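Local coordinates for protein 3,4-dihydroxy-2-butanone 4-phosphate synthase (Acinetobacter baumannii, PDB 6MNZ) that probably converts D-ribulose 5-phosphate to formate and 3,4-dihydroxy-2-butanone 4-phosphate, a magnesium- or manganese-dependent step of riboflavin biosynthesis, at residues T38-P42 with E43-F47; L58-R62 with E63-Q67; S256-R259 with D260-L264. All blocks are in the same frame, centred on the assembly; numbering follows the deposited sequence.

How the interactions relate
From the N terminus, the three contacts follow in series, and none nests in or crosses another. Interaction 1 starts helix 42-52 after strand 31-36, and interaction 2 starts helix 62-68 directly after strand 57-60; both strands belong to the six-stranded mixed sheet of the DHBP synthase part. The centres of interactions 1 and 2 lie about 20 Å apart, with nearest atoms about 7 Å apart, and V40 and I45 of the first and L58 of the second all rest on I108 of helix 101-112. Interaction 3, which also meets the second subunit, folds the loop between strand 248-253 and helix 266-269 in the GTP cyclohydrolase II-like part, its centre about 52 Å from that of interaction 1 and about 41 Å from that of interaction 2.

Interaction 1: T38-P42 with E43-F47; sequences THVRP and EDINF
R41 and D44 meet at the N-terminus of helix 42-52, where R41 is the N-cap residue and D44 stands three positions further on. The main-chain carbonyl of R41 opens the helix by accepting two amides: I45 N at 3.2 Å from R41 O, nearly in line with the carbonyl bond, and D44 N at 2.8 Å from R41 O, from above the carbonyl plane. The next residue continues the pattern, N46 N donating to P42 O at 3.1 Å. The D44 side chain reaches back over the cap. With its CG beside the backbone N (chi1 -69°), the carboxylate swings toward R41, and D44 OD2 accepts from R41 N at 3.0 Å, a weak bond, the half of a capping box that an N3 side chain can supply. The arginine side chain bends at chi3 (-56°) to bring NE round to the same oxygen, which ties D44 to the N-cap residue a second time. The guanidinium meets the carboxylate edge-on, their planes only 17° apart, joining an exposed arginine to a buried aspartate, whose negative charge at a helix start would be favoured by the helix dipole. On the inner side, V40 and I45 pack together through V40 CG2 and I45 CD1, both resting on I108 of helix 101-112 and V161 of strand 160-164, which seats the helix start against the sheet. The salt bridge spans 2.9 Å from R41 NE to D44 OD2, met on the syn side, though somewhat out of the carboxylate plane.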
ATOM      1  N   THR A  38      19.699   9.128 -25.868  1.00 37.67           N
ATOM      2  CA  THR A  38      20.957   8.787 -26.519  1.00 55.11           C
ATOM      3  C   THR A  38      21.250   9.706 -27.699  1.00 49.73           C
ATOM      4  O   THR A  38      22.418   9.893 -28.058  1.00 57.07           O
ATOM      5  CB  THR A  38      20.925   7.329 -26.979  1.00 62.33           C
ATOM      6  OG1 THR A  38      20.497   6.496 -25.895  1.00 52.03           O
ATOM      7  CG2 THR A  38      22.301   6.882 -27.447  1.00 77.33           C
ATOM      8  N   HIS A  39      20.214  10.235 -28.349  1.00 46.01           N
ATOM      9  CA  HIS A  39      20.387  11.109 -29.500  1.00 55.13           C
ATOM     10  C   HIS A  39      20.217  12.584 -29.154  1.00 55.20           C
ATOM     11  O   HIS A  39      20.180  13.420 -30.062  1.00 45.56           O
ATOM     12  CB  HIS A  39      19.402  10.727 -30.606  1.00 52.74           C
ATOM     13  CG  HIS A  39      19.680   9.396 -31.230  1.00 46.93           C
ATOM     14  ND1 HIS A  39      20.765   9.168 -32.048  1.00 58.07           N
ATOM     15  CD2 HIS A  39      19.001   8.226 -31.170  1.00 37.62           C
ATOM     16  CE1 HIS A  39      20.770   7.903 -32.426  1.00 52.74           C
ATOM     17  NE2 HIS A  39      19.708   7.309 -31.912  1.00 49.07           N
ATOM     18  N   VAL A  40      20.147  12.928 -27.866  1.00 49.81           N
ATOM     19  CA  VAL A  40      19.872  14.307 -27.482  1.00 48.64           C
ATOM     20  C   VAL A  40      21.111  15.162 -27.715  1.00 46.22           C
ATOM     21  O   VAL A  40      22.236  14.767 -27.376  1.00 59.08           O
ATOM     22  CB  VAL A  40      19.411  14.382 -26.017  1.00 37.11           C
ATOM     23  CG1 VAL A  40      20.584  14.196 -25.069  1.00 36.60           C
ATOM     24  CG2 VAL A  40      18.710  15.710 -25.754  1.00 39.48           C
ATOM     25  N   ARG A  41      20.901  16.364 -28.228  1.00 47.79           N
ATOM     26  CA  ARG A  41      21.967  17.267 -28.634  1.00 48.70           C
ATOM     27  C   ARG A  41      21.711  18.644 -28.046  1.00 38.20           C
ATOM     28  O   ARG A  41      20.596  18.936 -27.600  1.00 35.92           O
ATOM     29  CB  ARG A  41      22.064  17.361 -30.164  1.00 45.04           C
ATOM     30  CG  ARG A  41      22.166  16.010 -30.859  1.00 53.18           C
ATOM     31  CD  ARG A  41      21.913  16.123 -32.353  1.00 45.84           C
ATOM     32  NE  ARG A  41      20.619  16.733 -32.648  1.00 53.40           N
ATOM     33  CZ  ARG A  41      20.161  16.964 -33.874  1.00 59.98           C
ATOM     34  NH1 ARG A  41      20.775  16.436 -34.924  1.00 89.53           N
ATOM     35  NH2 ARG A  41      19.016  17.613 -34.040  1.00 61.99           N
ATOM     36  N   PRO A  42      22.766  19.449 -27.869  1.00 35.66           N
ATOM     37  CA  PRO A  42      22.581  20.799 -27.319  1.00 36.50           C
ATOM     38  C   PRO A  42      21.363  21.518 -27.878  1.00 26.88           C
ATOM     39  O   PRO A  42      20.526  22.008 -27.114  1.00 26.09           O
ATOM     40  CB  PRO A  42      23.880  21.513 -27.713  1.00 39.16           C
ATOM     41  CG  PRO A  42      24.909  20.417 -27.739  1.00 45.36           C
ATOM     42  CD  PRO A  42      24.190  19.127 -28.084  1.00 39.81           C
ATOM     43  N   GLU A  43      21.234  21.561 -29.204  1.00 37.51           N
ATOM     44  CA  GLU A  43      20.124  22.284 -29.812  1.00 44.09           C
ATOM     45  C   GLU A  43      18.779  21.635 -29.513  1.00 36.51           C
ATOM     46  O   GLU A  43      17.752  22.319 -29.573  1.00 34.18           O
ATOM     47  CB  GLU A  43      20.317  22.385 -31.326  1.00 38.58           C
ATOM     48  CG  GLU A  43      20.718  23.770 -31.821  1.00 66.81           C
ATOM     49  CD  GLU A  43      19.774  24.865 -31.353  1.00 68.27           C
ATOM     50  OE1 GLU A  43      20.217  25.729 -30.567  1.00 59.95           O
ATOM     51  OE2 GLU A  43      18.563  24.776 -31.649  1.00 64.41           O
ATOM     52  N   ASP A  44      18.768  20.367 -29.098  1.00 48.27           N
ATOM     53  CA  ASP A  44      17.514  19.734 -28.704  1.00 43.57           C
ATOM     54  C   ASP A  44      17.047  20.234 -27.343  1.00 37.60           C
ATOM     55  O   ASP A  44      15.882  20.615 -27.183  1.00 39.24           O
ATOM     56  CB  ASP A  44      17.675  18.214 -28.693  1.00 39.89           C
ATOM     57  CG  ASP A  44      17.843  17.638 -30.084  1.00 42.87           C
ATOM     58  OD1 ASP A  44      16.885  17.718 -30.880  1.00 39.56           O
ATOM     59  OD2 ASP A  44      18.906  17.040 -30.357  1.00 51.15           O
ATOM     60  N   ILE A  45      17.964  20.340 -26.380  1.00 42.68           N
ATOM     61  CA  ILE A  45      17.614  20.919 -25.086  1.00 32.03           C
ATOM     62  C   ILE A  45      17.176  22.367 -25.256  1.00 33.16           C
ATOM     63  O   ILE A  45      16.223  22.824 -24.614  1.00 30.01           O
ATOM     64  CB  ILE A  45      18.797  20.800 -24.107  1.00 30.21           C
ATOM     65  CG1 ILE A  45      19.276  19.350 -24.007  1.00 27.87           C
ATOM     66  CG2 ILE A  45      18.404  21.324 -22.733  1.00 33.52           C
ATOM     67  CD1 ILE A  45      18.193  18.363 -23.618  1.00 34.21           C
ATOM     68  N   ASN A  46      17.835  23.102 -26.156  1.00 41.34           N
ATOM     69  CA  ASN A  46      17.509  24.514 -26.331  1.00 36.12           C
ATOM     70  C   ASN A  46      16.119  24.692 -26.927  1.00 30.45           C
ATOM     71  O   ASN A  46      15.384  25.606 -26.537  1.00 27.23           O
ATOM     72  CB  ASN A  46      18.557  25.191 -27.212  1.00 34.33           C
ATOM     73  CG  ASN A  46      18.306  26.678 -27.371  1.00 48.56           C
ATOM     74  OD1 ASN A  46      18.171  27.179 -28.487  1.00 70.35           O
ATOM     75  ND2 ASN A  46      18.228  27.390 -26.252  1.00 51.52           N
ATOM     76  N   PHE A  47      15.754  23.854 -27.900  1.00 38.47           N
ATOM     77  CA  PHE A  47      14.389  23.872 -28.411  1.00 33.59           C
ATOM     78  C   PHE A  47      13.386  23.588 -27.302  1.00 33.83           C
ATOM     79  O   PHE A  47      12.320  24.212 -27.242  1.00 48.27           O
ATOM     80  CB  PHE A  47      14.233  22.857 -29.542  1.00 35.53           C
ATOM     81  CG  PHE A  47      12.855  22.821 -30.135  1.00 37.38           C
ATOM     82  CD1 PHE A  47      11.916  21.912 -29.680  1.00 41.13           C
ATOM     83  CD2 PHE A  47      12.495  23.701 -31.139  1.00 29.50           C
ATOM     84  CE1 PHE A  47      10.620  21.938 -30.156  1.00 44.72           C
ATOM     85  CE2 PHE A  47      11.199  23.742 -31.607  1.00 30.82           C
ATOM     86  CZ  PHE A  47      10.272  22.828 -31.149  1.00 32.29           C
TER

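Interaction 2: L58-R62 with E63-Q67; sequences LTLSR and ERCKQ
R62, S61 and E63 carry most of this strand-to-helix junction, in which strand 57-60 ends and helix 62-68 begins at an N-cap serine. S61 holds its hydroxyl between the backbone N and carbonyl carbon (chi1 70°), turned toward the first helical turn. There OG accepts from R64 N at 2.9 Å, a capping bond, while the S61 carbonyl takes C65 N at 2.8 Å from S61 O. R62 starts the helix proper: its O receives K66 N at 2.8 Å, almost straight at 168°, while its exposed side chain touches P134 and M131. E63 folds its chain back at chi2 (87°), bringing the carboxylate alongside the main chain of R62 and the side chain of S61; its OE1 lies 5.8 Å from R62 NE, too far for a salt bridge. Behind the cap, L60 at the strand end lies against the aliphatic part of R64, whose guanidinium goes on to A113 O and to a salt bridge with E157. L60 CB also meets C65 SG at 3.8 Å. The junction thus joins the sheet to the helix, with the side chain of L60 about 7 Å from that of T144, a residue predicted to bind D-ribulose 5-phosphate. L60 CD2 comes to 3.5 Å from R64 CG, the two side chains crossing at a slant.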
ATOM      1  N   LEU A  58      14.868  13.534 -17.649  1.00 42.83           N
ATOM      2  CA  LEU A  58      15.585  12.434 -18.296  1.00 34.61           C
ATOM      3  C   LEU A  58      15.045  11.123 -17.732  1.00 35.57           C
ATOM      4  O   LEU A  58      15.331  10.773 -16.585  1.00 38.87           O
ATOM      5  CB  LEU A  58      17.091  12.547 -18.079  1.00 30.14           C
ATOM      6  CG  LEU A  58      17.867  11.280 -18.445  1.00 35.11           C
ATOM      7  CD1 LEU A  58      17.605  10.892 -19.887  1.00 35.37           C
ATOM      8  CD2 LEU A  58      19.357  11.431 -18.174  1.00 36.42           C
ATOM      9  N   THR A  59      14.162  10.472 -18.479  1.00 31.36           N
ATOM     10  CA  THR A  59      13.569   9.226 -18.016  1.00 34.08           C
ATOM     11  C   THR A  59      14.600   8.102 -18.061  1.00 29.83           C
ATOM     12  O   THR A  59      15.371   7.998 -19.019  1.00 29.04           O
ATOM     13  CB  THR A  59      12.357   8.879 -18.877  1.00 31.40           C
ATOM     14  OG1 THR A  59      12.782   8.610 -20.219  1.00 38.87           O
ATOM     15  CG2 THR A  59      11.368  10.041 -18.885  1.00 25.43           C
ATOM     16  N   LEU A  60      14.750   7.399 -16.937  1.00 29.50           N
ATOM     17  CA  LEU A  60      15.661   6.271 -16.819  1.00 33.84           C
ATOM     18  C   LEU A  60      14.893   5.036 -16.370  1.00 34.13           C
ATOM     19  O   LEU A  60      14.001   5.118 -15.518  1.00 31.69           O
ATOM     20  CB  LEU A  60      16.795   6.531 -15.811  1.00 30.60           C
ATOM     21  CG  LEU A  60      17.981   7.390 -16.245  1.00 29.36           C
ATOM     22  CD1 LEU A  60      17.485   8.757 -16.550  1.00 30.06           C
ATOM     23  CD2 LEU A  60      19.073   7.476 -15.171  1.00 28.38           C
ATOM     24  N   SER A  61      15.465   3.883 -16.700  1.00 30.44           N
ATOM     25  CA  SER A  61      15.037   2.627 -16.111  1.00 34.15           C
ATOM     26  C   SER A  61      15.607   2.463 -14.705  1.00 38.31           C
ATOM     27  O   SER A  61      16.636   3.044 -14.346  1.00 47.51           O
ATOM     28  CB  SER A  61      15.470   1.455 -16.989  1.00 32.03           C
ATOM     29  OG  SER A  61      16.876   1.285 -16.947  1.00 27.30           O
ATOM     30  N   ARG A  62      14.964   1.583 -13.934  1.00 37.12           N
ATOM     31  CA  ARG A  62      15.460   1.251 -12.603  1.00 30.55           C
ATOM     32  C   ARG A  62      16.819   0.568 -12.670  1.00 31.36           C
ATOM     33  O   ARG A  62      17.718   0.881 -11.881  1.00 36.00           O
ATOM     34  CB  ARG A  62      14.450   0.360 -11.882  1.00 29.37           C
ATOM     35  CG  ARG A  62      13.168   1.077 -11.506  1.00 52.80           C
ATOM     36  CD  ARG A  62      12.209   0.167 -10.753  1.00 46.57           C
ATOM     37  NE  ARG A  62      12.813  -0.393  -9.547  1.00 52.38           N
ATOM     38  CZ  ARG A  62      12.125  -0.942  -8.550  1.00 69.55           C
ATOM     39  NH1 ARG A  62      10.798  -0.894  -8.546  1.00 55.09           N
ATOM     40  NH2 ARG A  62      12.767  -1.445  -7.502  1.00 75.36           N
ATOM     41  N   GLU A  63      17.011  -0.319 -13.647  1.00 32.83           N
ATOM     42  CA  GLU A  63      18.338  -0.871 -13.896  1.00 40.14           C
ATOM     43  C   GLU A  63      19.354   0.246 -14.091  1.00 32.40           C
ATOM     44  O   GLU A  63      20.393   0.283 -13.424  1.00 41.35           O
ATOM     45  CB  GLU A  63      18.306  -1.789 -15.118  1.00 37.70           C
ATOM     46  CG  GLU A  63      17.358  -2.972 -14.991  1.00 39.27           C
ATOM     47  CD  GLU A  63      15.943  -2.631 -15.418  1.00 46.45           C
ATOM     48  OE1 GLU A  63      15.183  -2.128 -14.562  1.00 30.43           O
ATOM     49  OE2 GLU A  63      15.692  -2.600 -16.641  1.00 63.33           O
ATOM     50  N   ARG A  64      19.033   1.209 -14.955  1.00 28.46           N
ATOM     51  CA  ARG A  64      19.960   2.301 -15.219  1.00 30.36           C
ATOM     52  C   ARG A  64      20.190   3.149 -13.975  1.00 31.05           C
ATOM     53  O   ARG A  64      21.263   3.742 -13.822  1.00 28.89           O
ATOM     54  CB  ARG A  64      19.426   3.157 -16.368  1.00 31.68           C
ATOM     55  CG  ARG A  64      20.170   4.456 -16.595  1.00 33.00           C
ATOM     56  CD  ARG A  64      21.592   4.234 -17.065  1.00 36.62           C
ATOM     57  NE  ARG A  64      21.653   3.625 -18.388  1.00 33.88           N
ATOM     58  CZ  ARG A  64      22.783   3.368 -19.039  1.00 41.51           C
ATOM     59  NH1 ARG A  64      23.945   3.765 -18.534  1.00 43.84           N
ATOM     60  NH2 ARG A  64      22.767   2.605 -20.125  1.00 42.88           N
ATOM     61  N   CYS A  65      19.166   3.302 -13.132  1.00 30.86           N
ATOM     62  CA  CYS A  65      19.328   4.059 -11.895  1.00 28.24           C
ATOM     63  C   CYS A  65      20.224   3.321 -10.907  1.00 31.74           C
ATOM     64  O   CYS A  65      21.148   3.914 -10.338  1.00 33.87           O
ATOM     65  CB  CYS A  65      17.961   4.338 -11.271  1.00 25.62           C
ATOM     66  SG  CYS A  65      17.034   5.679 -12.069  1.00 21.57           S
ATOM     67  N   LYS A  66      20.025   2.009 -10.762  1.00 41.81           N
ATOM     68  CA  LYS A  66      20.879   1.217  -9.883  1.00 42.12           C
ATOM     69  C   LYS A  66      22.321   1.211 -10.377  1.00 38.60           C
ATOM     70  O   LYS A  66      23.251   1.456  -9.600  1.00 41.40           O
ATOM     71  CB  LYS A  66      20.338  -0.210  -9.776  1.00 43.68           C
ATOM     72  CG  LYS A  66      20.579  -0.874  -8.426  1.00 53.42           C
ATOM     73  CD  LYS A  66      19.653  -0.320  -7.349  1.00 68.28           C
ATOM     74  CE  LYS A  66      20.061  -0.803  -5.964  1.00 64.83           C
ATOM     75  NZ  LYS A  66      19.293  -0.132  -4.878  1.00 51.41           N
ATOM     76  N   GLN A  67      22.516   1.034 -11.685  1.00 30.51           N
ATOM     77  CA  GLN A  67      23.845   1.192 -12.267  1.00 32.89           C
ATOM     78  C   GLN A  67      24.442   2.551 -11.921  1.00 43.51           C
ATOM     79  O   GLN A  67      25.643   2.658 -11.648  1.00 39.01           O
ATOM     80  CB  GLN A  67      23.769   1.006 -13.784  1.00 30.67           C
ATOM     81  CG  GLN A  67      25.048   1.354 -14.529  1.00 37.28           C
ATOM     82  CD  GLN A  67      25.001   0.946 -15.991  1.00 39.34           C
ATOM     83  OE1 GLN A  67      24.322  -0.014 -16.359  1.00 34.49           O
ATOM     84  NE2 GLN A  67      25.687   1.704 -16.839  1.00 47.71           N
TER

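Interaction 3: S256-R259 with D260-L264; sequences SPVR and DLLKL
S256 to R259 form a type I beta turn, and the chain then curls round so that V258 O lies 3.4 Å from L264 N, a weak hydrogen bond. V258 has the most surface buried by the contact: its CG2, between the backbone N and the carbonyl carbon, lies 4.0 Å from L264 CB, the two side chains running side by side in the same direction. V258 CB also faces L262 CB at 4.3 Å, a looser apolar contact. Within the turn, the R259 chain doubles back at chi2 (-57°) and presents NH1 to S256 OG at 2.6 Å; the hydroxyl oxygen lies at the guanidinium edge, within 6° of its plane. The same oxygen is approached weakly by V258 N, and R259 NE also bonds to H253 NE2, a second partner for the guanidinium. D260 turns outward, where OD2 makes a weak hydrogen bond to N265 of the second subunit, and L261 packs on I214 of that subunit. The arrangement is a surface loop between strand 248-253 and helix 266-269 in the GTP cyclohydrolase II-like part, opened by a type I beta turn and lying at the dimer interface.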
ATOM      1  N   SER A 256     -14.899  -3.824  -7.603  1.00 67.04           N
ATOM      2  CA  SER A 256     -15.616  -2.571  -7.384  1.00 86.41           C
ATOM      3  C   SER A 256     -16.664  -2.768  -6.293  1.00 80.68           C
ATOM      4  O   SER A 256     -16.807  -3.881  -5.773  1.00 72.36           O
ATOM      5  CB  SER A 256     -16.252  -2.089  -8.688  1.00 98.76           C
ATOM      6  OG  SER A 256     -17.622  -2.441  -8.745  1.00 84.98           O
ATOM      7  N   PRO A 257     -17.360  -1.708  -5.861  1.00 95.03           N
ATOM      8  CA  PRO A 257     -18.239  -1.848  -4.684  1.00 89.73           C
ATOM      9  C   PRO A 257     -19.398  -2.821  -4.868  1.00 74.15           C
ATOM     10  O   PRO A 257     -20.187  -2.981  -3.928  1.00 59.69           O
ATOM     11  CB  PRO A 257     -18.761  -0.421  -4.444  1.00 81.61           C
ATOM     12  CG  PRO A 257     -18.239   0.426  -5.562  1.00 93.97           C
ATOM     13  CD  PRO A 257     -17.091  -0.297  -6.186  1.00 89.73           C
ATOM     14  N   VAL A 258     -19.610  -3.365  -6.067  1.00 85.64           N
ATOM     15  CA  VAL A 258     -20.869  -4.034  -6.376  1.00 78.75           C
ATOM     16  C   VAL A 258     -20.717  -5.539  -6.197  1.00 78.51           C
ATOM     17  O   VAL A 258     -21.503  -6.320  -6.749  1.00 66.98           O
ATOM     18  CB  VAL A 258     -21.356  -3.705  -7.801  1.00 80.80           C
ATOM     19  CG1 VAL A 258     -21.567  -2.211  -7.950  1.00 89.07           C
ATOM     20  CG2 VAL A 258     -20.378  -4.228  -8.848  1.00 75.74           C
ATOM     21  N   ARG A 259     -19.798  -5.953  -5.326  1.00 85.31           N
ATOM     22  CA  ARG A 259     -19.680  -7.360  -4.971  1.00 58.76           C
ATOM     23  C   ARG A 259     -20.319  -7.675  -3.628  1.00 66.73           C
ATOM     24  O   ARG A 259     -20.925  -8.737  -3.466  1.00 92.23           O
ATOM     25  CB  ARG A 259     -18.203  -7.774  -4.912  1.00 70.22           C
ATOM     26  CG  ARG A 259     -17.349  -7.219  -6.019  1.00 76.39           C
ATOM     27  CD  ARG A 259     -17.901  -7.611  -7.364  1.00 49.20           C
ATOM     28  NE  ARG A 259     -16.968  -7.271  -8.426  1.00 45.75           N
ATOM     29  CZ  ARG A 259     -16.769  -6.036  -8.869  1.00 89.88           C
ATOM     30  NH1 ARG A 259     -17.375  -5.016  -8.275  1.00 86.27           N
ATOM     31  NH2 ARG A 259     -15.906  -5.812  -9.850  1.00104.28           N
ATOM     32  N   ASP A 260     -19.978  -6.899  -2.604  1.00 57.80           N
ATOM     33  CA  ASP A 260     -20.489  -7.183  -1.271  1.00 62.01           C
ATOM     34  C   ASP A 260     -21.942  -6.751  -1.108  1.00 71.68           C
ATOM     35  O   ASP A 260     -22.695  -7.390  -0.366  1.00 92.34           O
ATOM     36  CB  ASP A 260     -19.582  -6.526  -0.236  1.00 79.50           C
ATOM     37  CG  ASP A 260     -18.155  -7.051  -0.305  1.00 73.00           C
ATOM     38  OD1 ASP A 260     -17.353  -6.453  -1.055  1.00 50.52           O
ATOM     39  OD2 ASP A 260     -17.962  -8.233   0.059  1.00 70.90           O
ATOM     40  N   LEU A 261     -22.340  -5.640  -1.735  1.00 69.51           N
ATOM     41  CA  LEU A 261     -23.646  -5.042  -1.471  1.00 71.15           C
ATOM     42  C   LEU A 261     -24.669  -5.357  -2.558  1.00 75.36           C
ATOM     43  O   LEU A 261     -25.640  -6.079  -2.308  1.00 81.63           O
ATOM     44  CB  LEU A 261     -23.506  -3.523  -1.315  1.00 87.98           C
ATOM     45  CG  LEU A 261     -23.249  -3.024   0.106  1.00 76.21           C
ATOM     46  CD1 LEU A 261     -21.927  -3.563   0.626  1.00 63.08           C
ATOM     47  CD2 LEU A 261     -23.270  -1.503   0.167  1.00 74.42           C
ATOM     48  N   LEU A 262     -24.418  -4.909  -3.785  1.00 65.81           N
ATOM     49  CA  LEU A 262     -25.156  -5.399  -4.941  1.00 73.97           C
ATOM     50  C   LEU A 262     -24.489  -6.690  -5.426  1.00 82.61           C
ATOM     51  O   LEU A 262     -23.666  -7.290  -4.729  1.00 79.42           O
ATOM     52  CB  LEU A 262     -25.222  -4.331  -6.033  1.00 86.90           C
ATOM     53  CG  LEU A 262     -26.029  -3.044  -5.806  1.00 81.19           C
ATOM     54  CD1 LEU A 262     -25.801  -2.093  -6.997  1.00 62.90           C
ATOM     55  CD2 LEU A 262     -27.528  -3.307  -5.633  1.00 72.65           C
ATOM     56  N   LYS A 263     -24.866  -7.158  -6.618  1.00 95.96           N
ATOM     57  CA  LYS A 263     -24.503  -8.505  -7.060  1.00105.33           C
ATOM     58  C   LYS A 263     -24.293  -8.455  -8.572  1.00 86.85           C
ATOM     59  O   LYS A 263     -25.255  -8.559  -9.338  1.00 96.13           O
ATOM     60  CB  LYS A 263     -25.577  -9.518  -6.681  1.00105.40           C
ATOM     61  CG  LYS A 263     -25.760  -9.717  -5.182  1.00 84.78           C
ATOM     62  CD  LYS A 263     -26.703 -10.882  -4.881  1.00 95.33           C
ATOM     63  CE  LYS A 263     -28.048 -10.718  -5.583  1.00 86.72           C
ATOM     64  NZ  LYS A 263     -29.154 -11.439  -4.888  1.00 53.73           N
ATOM     65  N   LEU A 264     -23.035  -8.310  -8.988  1.00 74.33           N
ATOM     66  CA  LEU A 264     -22.636  -8.516 -10.375  1.00 70.69           C
ATOM     67  C   LEU A 264     -21.696  -9.700 -10.548  1.00 50.76           C
ATOM     68  O   LEU A 264     -21.941 -10.562 -11.398  1.00 59.85           O
ATOM     69  CB  LEU A 264     -21.974  -7.239 -10.921  1.00 80.19           C
ATOM     70  CG  LEU A 264     -22.256  -6.856 -12.379  1.00 63.07           C
ATOM     71  CD1 LEU A 264     -23.745  -6.679 -12.644  1.00 52.45           C
ATOM     72  CD2 LEU A 264     -21.499  -5.580 -12.745  1.00 61.93           C
TER